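Local coordinates for polycomb protein Pcl (Drosophila melanogaster, PDB 5OQD) that helps establish Polycomb repression of homeotic genes in the early embryo as part of the Esc/E(z) histone H3 methyltransferase complex, at residues Q44-R49 with E190-E195; P182-E187 with E195-R200; V93-I98 with L129-K134; E25-I28 with K34-K37. All blocks are in the same frame, centred on the assembly; numbering follows the deposited sequence.

Contact 1 (Q44-R49 with E190-E195); sequences QCCKCR and EELSDE. With ZN (zinc ion), chain L.
Lys47 reaches across to the backbone of Glu190 and supplies the one polar link between 44-49 and 190-195. Its chain leaves CA with chi1 -77° and runs extended beyond CG, which carries NZ to 2.8 Å from Glu190 O. The amine sits in the plane of that carbonyl, with a C=O...N angle of 160°, and also donates to Pro188 O, so two main-chain oxygens share one lysine. The carboxylate of Glu190 is turned elsewhere, to Arg200 and to the backbone N of Glu187. A methionine in place of Lys47 would probably leave the carbonyls of Glu190 and Pro188 without their shared donor and this end of the C-terminal segment less firmly tied down.

The apolar part is slight: Cys46 SG touches Leu192 CD2 at 4.2 Å, and Leu192 also packs on Leu186 and Cys74. Cys46 is not a metal ligand; its backbone is hydrogen-bonded to Phe73 within the finger and to Leu186 of the C-terminal segment.

Metal and sulfur bonds shape the turn itself. Cys45 SG binds zinc at 2.5 Å and accepts a hydrogen bond from Cys48 N at 3.6 Å, nearly straight at 173°. Cys48 is the second ligand from this turn, and Cys75 and Cys78 complete the site. Such a CxxC turn, with its N-H...S bond, is the zinc knuckle of a Cys4 site, here in the second PHD finger of Polycomblike.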
loop_
_atom_site.group_PDB
_atom_site.type_symbol
_atom_site.label_atom_id
_atom_site.label_comp_id
_atom_site.label_asym_id
_atom_site.label_seq_id
_atom_site.Cartn_x
_atom_site.Cartn_y
_atom_site.Cartn_z
ATOM N N GLN B 44 -3.613 1.974 11.522
ATOM C CA GLN B 44 -3.149 2.672 12.713
ATOM C C GLN B 44 -3.736 4.078 12.770
ATOM O O GLN B 44 -3.636 4.837 11.802
ATOM C CB GLN B 44 -1.622 2.736 12.730
ATOM C CG GLN B 44 -1.026 3.342 13.992
ATOM C CD GLN B 44 0.483 3.454 13.914
ATOM O OE1 GLN B 44 1.051 3.594 12.830
ATOM N NE2 GLN B 44 1.142 3.393 15.064
ATOM N N CYS B 45 -4.358 4.420 13.895
ATOM C CA CYS B 45 -4.910 5.757 14.083
ATOM C C CYS B 45 -3.802 6.803 14.001
ATOM O O CYS B 45 -2.700 6.591 14.507
ATOM C CB CYS B 45 -5.638 5.856 15.424
ATOM S SG CYS B 45 -6.399 7.469 15.764
ATOM N N CYS B 46 -4.044 7.889 13.288
ATOM C CA CYS B 46 -3.070 8.963 13.266
ATOM C C CYS B 46 -2.887 9.692 14.597
ATOM O O CYS B 46 -1.780 10.046 14.948
ATOM C CB CYS B 46 -3.327 9.941 12.116
ATOM S SG CYS B 46 -4.974 10.654 12.017
ATOM N N LYS B 47 -3.972 9.992 15.296
ATOM C CA LYS B 47 -3.874 10.634 16.609
ATOM C C LYS B 47 -3.390 9.851 17.851
ATOM O O LYS B 47 -2.529 10.324 18.575
ATOM C CB LYS B 47 -5.150 11.415 16.904
ATOM C CG LYS B 47 -5.204 12.726 16.143
ATOM C CD LYS B 47 -6.535 13.428 16.302
ATOM C CE LYS B 47 -6.441 14.860 15.821
ATOM N NZ LYS B 47 -7.713 15.590 16.046
ATOM N N CYS B 48 -3.915 8.649 18.059
ATOM C CA CYS B 48 -3.626 7.835 19.238
ATOM C C CYS B 48 -2.551 6.790 18.950
ATOM O O CYS B 48 -1.964 6.222 19.873
ATOM C CB CYS B 48 -4.899 7.152 19.746
ATOM S SG CYS B 48 -5.517 5.812 18.702
ATOM N N ARG B 49 -2.316 6.540 17.664
ATOM C CA ARG B 49 -1.280 5.619 17.193
ATOM C C ARG B 49 -1.516 4.172 17.621
ATOM O O ARG B 49 -0.588 3.364 17.636
ATOM C CB ARG B 49 0.101 6.081 17.666
ATOM C CG ARG B 49 0.401 7.541 17.357
ATOM C CD ARG B 49 1.793 7.930 17.812
ATOM N NE ARG B 49 2.027 9.364 17.670
ATOM C CZ ARG B 49 3.131 9.981 18.074
ATOM N NH1 ARG B 49 4.104 9.289 18.651
ATOM N NH2 ARG B 49 3.260 11.290 17.906
ATOM N N GLU B 190 -5.104 18.961 16.577
ATOM C CA GLU B 190 -5.105 19.396 15.183
ATOM C C GLU B 190 -6.382 19.024 14.436
ATOM O O GLU B 190 -7.001 17.994 14.708
ATOM C CB GLU B 190 -3.900 18.808 14.452
ATOM C CG GLU B 190 -2.566 19.379 14.896
ATOM C CD GLU B 190 -1.390 18.665 14.262
ATOM O OE1 GLU B 190 -1.564 17.511 13.816
ATOM O OE2 GLU B 190 -0.291 19.255 14.206
ATOM N N GLU B 191 -6.768 19.872 13.488
ATOM C CA GLU B 191 -7.899 19.587 12.613
ATOM C C GLU B 191 -7.541 18.455 11.657
ATOM O O GLU B 191 -6.364 18.204 11.397
ATOM C CB GLU B 191 -8.311 20.836 11.831
ATOM N N LEU B 192 -8.555 17.772 11.139
ATOM C CA LEU B 192 -8.333 16.631 10.259
ATOM C C LEU B 192 -8.649 16.956 8.806
ATOM O O LEU B 192 -9.108 16.094 8.057
ATOM C CB LEU B 192 -9.172 15.439 10.719
ATOM C CG LEU B 192 -8.410 14.275 11.351
ATOM C CD1 LEU B 192 -9.382 13.249 11.902
ATOM C CD2 LEU B 192 -7.470 13.640 10.335
ATOM N N SER B 193 -8.398 18.198 8.408
ATOM C CA SER B 193 -8.692 18.629 7.048
ATOM C C SER B 193 -7.787 17.934 6.036
ATOM O O SER B 193 -6.632 17.623 6.329
ATOM C CB SER B 193 -8.545 20.146 6.920
ATOM O OG SER B 193 -7.188 20.539 7.029
ATOM N N ASP B 194 -8.323 17.693 4.844
ATOM C CA ASP B 194 -7.534 17.155 3.744
ATOM C C ASP B 194 -6.447 18.149 3.363
ATOM O O ASP B 194 -5.376 17.767 2.892
ATOM C CB ASP B 194 -8.422 16.845 2.538
ATOM C CG ASP B 194 -9.480 15.803 2.844
ATOM O OD1 ASP B 194 -9.757 15.570 4.040
ATOM O OD2 ASP B 194 -10.038 15.222 1.890
ATOM N N GLU B 195 -6.737 19.429 3.576
ATOM C CA GLU B 195 -5.789 20.501 3.310
ATOM C C GLU B 195 -4.531 20.349 4.158
ATOM O O GLU B 195 -3.416 20.519 3.668
ATOM C CB GLU B 195 -6.436 21.863 3.569
HETATM ZN ZN ZN L . -7.251 7.087 18.030
#

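Contact 2 (P182-E187 with E195-R200); sequences PKVFLE and ELLEKR
Between Val184 and Leu186, which both touch Leu197, Phe185 leaves the backbone away from helix 194-200, and its ring forms a cation-pi pair with Arg49 of the PHD finger. The second flat group, the guanidinium of Arg200, belongs to the helix and is drawn to Glu190; Glu187 OE1 remains 6.4 Å from Arg200 NH1, too far for a salt bridge. The interface joining the segments is therefore aliphatic. It lies in the C-terminal part of the chain, after the last strand, 170-173, of the winged-helix region, where an extended run is followed by a short helix folded back over it.

Extended backbone at 184-185 sends successive side chains to different sides: Val184 faces the helix while Phe185 faces the finger. Leu186 leaves the backbone at a slant, and only its far end swings in to the helix. Main-chain bonding of Leu186 with Cys46 links the same run to the zinc knuckle, so 182-187 lies sandwiched between finger and helix. Phe201, just past the helix, packs on Val184 and Leu186, and Leu203 adds to the cover over Val184.

Leu197 is buried and meets each partner at about a right angle. In Val184, CG1 lies opposite the backbone N (chi1 -171°), and this branch makes the touch. A single methyl of Leu197, CD2, takes both contacts, at 4.0 Å from Val184 CG1 and 3.9 Å from Leu186 CD1.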
loop_
_atom_site.group_PDB
_atom_site.type_symbol
_atom_site.label_atom_id
_atom_site.label_comp_id
_atom_site.label_asym_id
_atom_site.label_seq_id
_atom_site.Cartn_x
_atom_site.Cartn_y
_atom_site.Cartn_z
ATOM N N PRO B 182 4.049 6.162 3.943
ATOM C CA PRO B 182 4.395 7.286 4.818
ATOM C C PRO B 182 3.561 7.309 6.094
ATOM O O PRO B 182 2.341 7.157 6.045
ATOM C CB PRO B 182 4.099 8.514 3.948
ATOM C CG PRO B 182 3.108 8.037 2.944
ATOM C CD PRO B 182 3.492 6.617 2.658
ATOM N N LYS B 183 4.228 7.494 7.229
ATOM C CA LYS B 183 3.549 7.556 8.515
ATOM C C LYS B 183 2.899 8.914 8.728
ATOM O O LYS B 183 3.521 9.953 8.510
ATOM C CB LYS B 183 4.527 7.265 9.654
ATOM C CG LYS B 183 4.788 5.792 9.888
ATOM C CD LYS B 183 3.642 5.129 10.632
ATOM C CE LYS B 183 4.066 3.775 11.177
ATOM N NZ LYS B 183 2.909 2.929 11.571
ATOM N N VAL B 184 1.643 8.895 9.157
ATOM C CA VAL B 184 0.915 10.123 9.437
ATOM C C VAL B 184 0.560 10.206 10.918
ATOM O O VAL B 184 -0.335 9.504 11.391
ATOM C CB VAL B 184 -0.367 10.222 8.593
ATOM C CG1 VAL B 184 -0.994 11.596 8.740
ATOM C CG2 VAL B 184 -0.057 9.936 7.133
ATOM N N PHE B 185 1.276 11.056 11.648
ATOM C CA PHE B 185 0.996 11.283 13.063
ATOM C C PHE B 185 0.570 12.729 13.303
ATOM O O PHE B 185 1.348 13.658 13.084
ATOM C CB PHE B 185 2.218 10.947 13.924
ATOM C CG PHE B 185 2.484 9.473 14.058
ATOM C CD1 PHE B 185 1.443 8.562 14.010
ATOM C CD2 PHE B 185 3.775 8.998 14.233
ATOM C CE1 PHE B 185 1.683 7.205 14.130
ATOM C CE2 PHE B 185 4.021 7.643 14.356
ATOM C CZ PHE B 185 2.974 6.746 14.301
ATOM N N LEU B 186 -0.670 12.911 13.745
ATOM C CA LEU B 186 -1.184 14.242 14.047
ATOM C C LEU B 186 -1.131 14.524 15.542
ATOM O O LEU B 186 -1.177 13.602 16.357
ATOM C CB LEU B 186 -2.623 14.395 13.545
ATOM C CG LEU B 186 -2.850 14.951 12.137
ATOM C CD1 LEU B 186 -2.268 14.030 11.082
ATOM C CD2 LEU B 186 -4.333 15.181 11.887
ATOM N N GLU B 187 -1.025 15.799 15.898
ATOM C CA GLU B 187 -1.188 16.206 17.285
ATOM C C GLU B 187 -2.673 16.125 17.619
ATOM O O GLU B 187 -3.515 16.370 16.753
ATOM C CB GLU B 187 -0.638 17.617 17.518
ATOM C CG GLU B 187 0.870 17.736 17.330
ATOM C CD GLU B 187 1.656 16.890 18.316
ATOM O OE1 GLU B 187 2.762 16.431 17.957
ATOM O OE2 GLU B 187 1.174 16.687 19.450
ATOM N N GLU B 195 -6.737 19.429 3.576
ATOM C CA GLU B 195 -5.789 20.501 3.310
ATOM C C GLU B 195 -4.531 20.349 4.158
ATOM O O GLU B 195 -3.416 20.519 3.668
ATOM C CB GLU B 195 -6.436 21.863 3.569
ATOM N N LEU B 196 -4.719 20.026 5.434
ATOM C CA LEU B 196 -3.603 19.886 6.361
ATOM C C LEU B 196 -2.754 18.662 6.038
ATOM O O LEU B 196 -1.526 18.717 6.092
ATOM C CB LEU B 196 -4.110 19.804 7.802
ATOM C CG LEU B 196 -3.031 19.698 8.881
ATOM C CD1 LEU B 196 -2.059 20.863 8.777
ATOM C CD2 LEU B 196 -3.656 19.641 10.265
ATOM N N LEU B 197 -3.416 17.559 5.701
ATOM C CA LEU B 197 -2.725 16.316 5.374
ATOM C C LEU B 197 -1.840 16.469 4.141
ATOM O O LEU B 197 -0.783 15.846 4.042
ATOM C CB LEU B 197 -3.733 15.184 5.155
ATOM C CG LEU B 197 -4.552 14.747 6.371
ATOM C CD1 LEU B 197 -5.543 13.660 5.986
ATOM C CD2 LEU B 197 -3.637 14.272 7.491
ATOM N N GLU B 198 -2.278 17.306 3.206
ATOM C CA GLU B 198 -1.547 17.513 1.962
ATOM C C GLU B 198 -0.428 18.538 2.125
ATOM O O GLU B 198 0.601 18.452 1.455
ATOM C CB GLU B 198 -2.508 17.949 0.854
ATOM C CG GLU B 198 -3.536 16.891 0.484
ATOM C CD GLU B 198 -4.662 17.438 -0.371
ATOM O OE1 GLU B 198 -4.566 18.604 -0.809
ATOM O OE2 GLU B 198 -5.645 16.702 -0.600
ATOM N N LYS B 199 -0.629 19.503 3.016
ATOM C CA LYS B 199 0.382 20.527 3.266
ATOM C C LYS B 199 1.506 20.008 4.158
ATOM O O LYS B 199 2.670 20.360 3.971
ATOM C CB LYS B 199 -0.258 21.762 3.902
ATOM N N ARG B 200 1.153 19.171 5.127
ATOM C CA ARG B 200 2.114 18.701 6.118
ATOM C C ARG B 200 2.858 17.443 5.680
ATOM O O ARG B 200 4.073 17.344 5.844
ATOM C CB ARG B 200 1.411 18.433 7.452
ATOM C CG ARG B 200 2.322 17.869 8.529
ATOM C CD ARG B 200 2.894 18.967 9.408
ATOM N NE ARG B 200 1.848 19.624 10.187
ATOM C CZ ARG B 200 1.382 19.167 11.344
ATOM N NH1 ARG B 200 1.867 18.047 11.861
ATOM N NH2 ARG B 200 0.429 19.831 11.984
#

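Contact 3 (V93-I98 with L129-K134); sequences VDVLHI and LPICEK
Val95 is the residue through which helix 92-104 touches 129-134, meeting Leu129 and Ile131 with its two methyls. The helix enters the contact with Val93, whose side chain faces another way, onto Thr150 of helix 140-153 and Phe158 of strand 158-161. Asp94 follows and turns its OD2 back to the backbone N of Glu91 at the helix start.

Val95 points toward the 129-134 loop. CG1 lies trans to the backbone N (chi1 172°) and rests 3.6 Å from Leu129 CD1, a close methyl contact. CG2 comes 3.8 Å from the same Leu129 CD1, so the leucine methyl sits against both branches of the valine. CG2 also reaches Ile131 CG2 at 4.2 Å, the valine and isoleucine side chains lying about perpendicular. Val95 also packs on Ile122 of helix 114-125.

Leu96 turns to Ile118, Ile122 and Leu147, and His97 gives its NE2 to a hydrogen bond with Gly177 O. Ile98, one turn on from Val95, faces the loop again, but its CD1 stays 4.8 Å from Leu129 CD2.

Across the contact, Pro130, the centre of an inverse gamma turn, bends the chain between Leu129 and Ile131 and bonds through its backbone to Ile90, while Cys132 caps the helix that follows. The contact thus packs helix 92-104 against the loop that leads into helix 133-136, within the winged-helix domain. With three buried aliphatic side chains and no polar pair between the segments, its cohesion rests on van der Waals packing and the exclusion of water, as in a hydrophobic core.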
loop_
_atom_site.group_PDB
_atom_site.type_symbol
_atom_site.label_atom_id
_atom_site.label_comp_id
_atom_site.label_asym_id
_atom_site.label_seq_id
_atom_site.Cartn_x
_atom_site.Cartn_y
_atom_site.Cartn_z
ATOM N N VAL B 93 4.976 2.883 -8.228
ATOM C CA VAL B 93 5.879 2.112 -7.397
ATOM C C VAL B 93 5.090 1.369 -6.331
ATOM O O VAL B 93 5.401 0.236 -6.003
ATOM C CB VAL B 93 6.936 3.003 -6.723
ATOM C CG1 VAL B 93 6.277 4.167 -6.015
ATOM C CG2 VAL B 93 7.767 2.195 -5.749
ATOM N N ASP B 94 4.076 2.023 -5.782
ATOM C CA ASP B 94 3.195 1.403 -4.804
ATOM C C ASP B 94 2.408 0.230 -5.386
ATOM O O ASP B 94 2.242 -0.795 -4.744
ATOM C CB ASP B 94 2.258 2.446 -4.202
ATOM C CG ASP B 94 2.999 3.655 -3.675
ATOM O OD1 ASP B 94 4.072 3.480 -3.082
ATOM O OD2 ASP B 94 2.510 4.780 -3.851
ATOM N N VAL B 95 1.933 0.388 -6.611
ATOM C CA VAL B 95 1.237 -0.673 -7.327
ATOM C C VAL B 95 2.162 -1.863 -7.577
ATOM O O VAL B 95 1.773 -3.017 -7.384
ATOM C CB VAL B 95 0.685 -0.165 -8.672
ATOM C CG1 VAL B 95 0.132 -1.319 -9.495
ATOM C CG2 VAL B 95 -0.377 0.896 -8.439
ATOM N N LEU B 96 3.388 -1.569 -7.997
ATOM C CA LEU B 96 4.375 -2.605 -8.283
ATOM C C LEU B 96 4.788 -3.359 -7.024
ATOM O O LEU B 96 4.935 -4.581 -7.046
ATOM C CB LEU B 96 5.606 -1.995 -8.955
ATOM C CG LEU B 96 5.426 -1.537 -10.403
ATOM C CD1 LEU B 96 6.633 -0.741 -10.874
ATOM C CD2 LEU B 96 5.181 -2.733 -11.309
ATOM N N HIS B 97 4.980 -2.628 -5.929
ATOM C CA HIS B 97 5.357 -3.248 -4.665
ATOM C C HIS B 97 4.218 -4.122 -4.147
ATOM O O HIS B 97 4.452 -5.219 -3.647
ATOM C CB HIS B 97 5.736 -2.188 -3.625
ATOM C CG HIS B 97 6.513 -2.731 -2.466
ATOM N ND1 HIS B 97 7.602 -2.078 -1.929
ATOM C CD2 HIS B 97 6.361 -3.865 -1.741
ATOM C CE1 HIS B 97 8.089 -2.788 -0.927
ATOM N NE2 HIS B 97 7.354 -3.877 -0.793
ATOM N N ILE B 98 2.990 -3.628 -4.273
ATOM C CA ILE B 98 1.805 -4.400 -3.905
ATOM C C ILE B 98 1.710 -5.669 -4.747
ATOM O O ILE B 98 1.420 -6.750 -4.232
ATOM C CB ILE B 98 0.515 -3.569 -4.074
ATOM C CG1 ILE B 98 0.383 -2.550 -2.941
ATOM C CG2 ILE B 98 -0.713 -4.470 -4.103
ATOM C CD1 ILE B 98 -0.804 -1.620 -3.095
ATOM N N LEU B 129 -7.401 -0.205 -7.934
ATOM C CA LEU B 129 -6.332 0.574 -7.316
ATOM C C LEU B 129 -6.686 2.053 -7.194
ATOM O O LEU B 129 -7.360 2.607 -8.059
ATOM C CB LEU B 129 -5.037 0.420 -8.114
ATOM C CG LEU B 129 -4.436 -0.985 -8.164
ATOM C CD1 LEU B 129 -3.472 -1.106 -9.331
ATOM C CD2 LEU B 129 -3.743 -1.325 -6.855
ATOM N N PRO B 130 -6.235 2.693 -6.106
ATOM C CA PRO B 130 -6.441 4.130 -5.893
ATOM C C PRO B 130 -5.418 4.996 -6.626
ATOM O O PRO B 130 -4.512 5.546 -5.999
ATOM C CB PRO B 130 -6.287 4.278 -4.380
ATOM C CG PRO B 130 -5.338 3.195 -4.002
ATOM C CD PRO B 130 -5.626 2.043 -4.931
ATOM N N ILE B 131 -5.563 5.112 -7.941
ATOM C CA ILE B 131 -4.671 5.949 -8.736
ATOM C C ILE B 131 -5.461 6.992 -9.520
ATOM O O ILE B 131 -6.689 6.931 -9.584
ATOM C CB ILE B 131 -3.824 5.111 -9.712
ATOM C CG1 ILE B 131 -4.729 4.339 -10.675
ATOM C CG2 ILE B 131 -2.914 4.159 -8.952
ATOM C CD1 ILE B 131 -3.986 3.372 -11.574
ATOM N N CYS B 132 -4.753 7.946 -10.115
ATOM C CA CYS B 132 -5.394 9.010 -10.881
ATOM C C CYS B 132 -6.035 8.468 -12.155
ATOM O O CYS B 132 -5.756 7.345 -12.576
ATOM C CB CYS B 132 -4.385 10.109 -11.223
ATOM S SG CYS B 132 -3.008 9.572 -12.261
ATOM N N GLU B 133 -6.925 9.241 -12.760
ATOM C CA GLU B 133 -7.585 8.803 -13.984
ATOM C C GLU B 133 -6.571 8.626 -15.113
ATOM O O GLU B 133 -6.681 7.737 -15.942
ATOM C CB GLU B 133 -8.721 9.742 -14.379
ATOM C CG GLU B 133 -9.989 9.021 -14.820
ATOM C CD GLU B 133 -10.608 8.177 -13.714
ATOM O OE1 GLU B 133 -10.463 6.936 -13.743
ATOM O OE2 GLU B 133 -11.256 8.751 -12.813
ATOM N N LYS B 134 -5.585 9.499 -15.146
ATOM C CA LYS B 134 -4.570 9.422 -16.188
ATOM C C LYS B 134 -3.871 8.067 -16.165
ATOM O O LYS B 134 -3.640 7.461 -17.209
ATOM C CB LYS B 134 -3.547 10.547 -16.027
#

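Contact 4 (E25-I28 with K34-K37); sequences EEQI and KPGK
Pro35 presents its ring to Gln27 and its CA to the carbonyl of Ile28, at the N-terminal edge of the second PHD finger. Gln27 OE1 lies 3.9 Å from Pro35 CB and a little farther from CG, so the amide oxygen rests against the pyrrolidine carbons. The glutamine chain gets there by setting CG opposite its own carbonyl carbon (chi1 -64°) and then running extended. Ile28 O approaches Pro35 CA at 3.7 Å; Gly36 N is 4.2 Å from the same oxygen, too distant for a hydrogen bond. From the side chain of Ile28, CD1 comes 4.2 Å from Gly36 O. All of this is van der Waals contact at the surface.

Farther out, Tyr29 packs on Pro35 and Phe38 on Ile28, so each segment is flanked by an aromatic residue of the finger. The loop between 25-28 and 34-37 contains Cys30 and Cys32, which bind a zinc ion together with His53 and Cys56; the contact therefore closes the loop carrying the first two ligands. Its tie to the metal site is second-shell: Pro35 O is hydrogen-bonded to NE2 of the zinc ligand His53.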
loop_
_atom_site.group_PDB
_atom_site.type_symbol
_atom_site.label_atom_id
_atom_site.label_comp_id
_atom_site.label_asym_id
_atom_site.label_seq_id
_atom_site.Cartn_x
_atom_site.Cartn_y
_atom_site.Cartn_z
ATOM N N GLU B 25 7.765 -13.270 20.518
ATOM C CA GLU B 25 7.408 -12.056 19.845
ATOM C C GLU B 25 6.196 -11.499 20.518
ATOM O O GLU B 25 5.200 -12.170 20.679
ATOM C CB GLU B 25 7.127 -12.351 18.379
ATOM C CG GLU B 25 8.339 -12.924 17.655
ATOM C CD GLU B 25 8.108 -13.201 16.182
ATOM O OE1 GLU B 25 7.207 -12.580 15.591
ATOM O OE2 GLU B 25 8.837 -14.036 15.621
ATOM N N GLU B 26 6.282 -10.246 20.899
ATOM C CA GLU B 26 5.176 -9.601 21.521
ATOM C C GLU B 26 4.296 -9.123 20.428
ATOM O O GLU B 26 4.720 -8.372 19.598
ATOM C CB GLU B 26 5.658 -8.418 22.295
ATOM C CG GLU B 26 4.687 -8.001 23.355
ATOM C CD GLU B 26 5.344 -7.747 24.683
ATOM O OE1 GLU B 26 6.579 -7.797 24.754
ATOM O OE2 GLU B 26 4.626 -7.482 25.660
ATOM N N GLN B 27 3.056 -9.564 20.424
ATOM C CA GLN B 27 2.083 -9.119 19.435
ATOM C C GLN B 27 1.240 -7.964 19.958
ATOM O O GLN B 27 0.678 -8.042 21.048
ATOM C CB GLN B 27 1.176 -10.281 19.023
ATOM C CG GLN B 27 1.899 -11.420 18.324
ATOM C CD GLN B 27 1.009 -12.628 18.101
ATOM O OE1 GLN B 27 0.240 -13.018 18.980
ATOM N NE2 GLN B 27 1.109 -13.226 16.920
ATOM N N ILE B 28 1.155 -6.890 19.176
ATOM C CA ILE B 28 0.291 -5.769 19.520
ATOM C C ILE B 28 -1.167 -6.204 19.452
ATOM O O ILE B 28 -1.504 -7.160 18.753
ATOM C CB ILE B 28 0.524 -4.561 18.589
ATOM C CG1 ILE B 28 0.826 -5.027 17.162
ATOM C CG2 ILE B 28 1.674 -3.709 19.100
ATOM C CD1 ILE B 28 -0.399 -5.340 16.323
ATOM N N LYS B 34 -7.973 -8.904 20.761
ATOM C CA LYS B 34 -7.365 -9.929 19.921
ATOM C C LYS B 34 -6.199 -9.363 19.114
ATOM O O LYS B 34 -6.216 -8.193 18.731
ATOM C CB LYS B 34 -8.407 -10.537 18.980
ATOM N N PRO B 35 -5.176 -10.194 18.859
ATOM C CA PRO B 35 -4.024 -9.773 18.054
ATOM C C PRO B 35 -4.355 -9.695 16.565
ATOM O O PRO B 35 -5.492 -9.958 16.173
ATOM C CB PRO B 35 -2.991 -10.869 18.326
ATOM C CG PRO B 35 -3.808 -12.072 18.636
ATOM C CD PRO B 35 -5.015 -11.564 19.378
ATOM N N GLY B 36 -3.369 -9.338 15.749
ATOM C CA GLY B 36 -3.570 -9.240 14.315
ATOM C C GLY B 36 -2.284 -8.989 13.552
ATOM O O GLY B 36 -1.210 -8.875 14.143
ATOM N N LYS B 37 -2.399 -8.904 12.230
ATOM C CA LYS B 37 -1.249 -8.654 11.368
ATOM C C LYS B 37 -1.377 -7.307 10.662
ATOM O O LYS B 37 -2.465 -6.925 10.234
ATOM C CB LYS B 37 -1.096 -9.776 10.339
#

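Overall arrangement
From the N terminus, contact 4 closes a short loop first, around the opening pair of zinc ligands in the PHD finger. Contact 1 opens at the second zinc site and closes only 141 residues later, in the C-terminal part of the chain. Nested inside that long loop lies contact 3, within the winged-helix domain and about 23 Å from contact 1, centre to centre. Contact 2 closes a short loop of seven residues and crosses contact 1, their segments alternating; they share Glu195 and have centres about 7 Å apart. Contact 1 ties the C-terminal segment to the finger, and contact 2 folds helix 194-200 onto 182-187 beside it, whereas contacts 3 and 4 each stay within one domain.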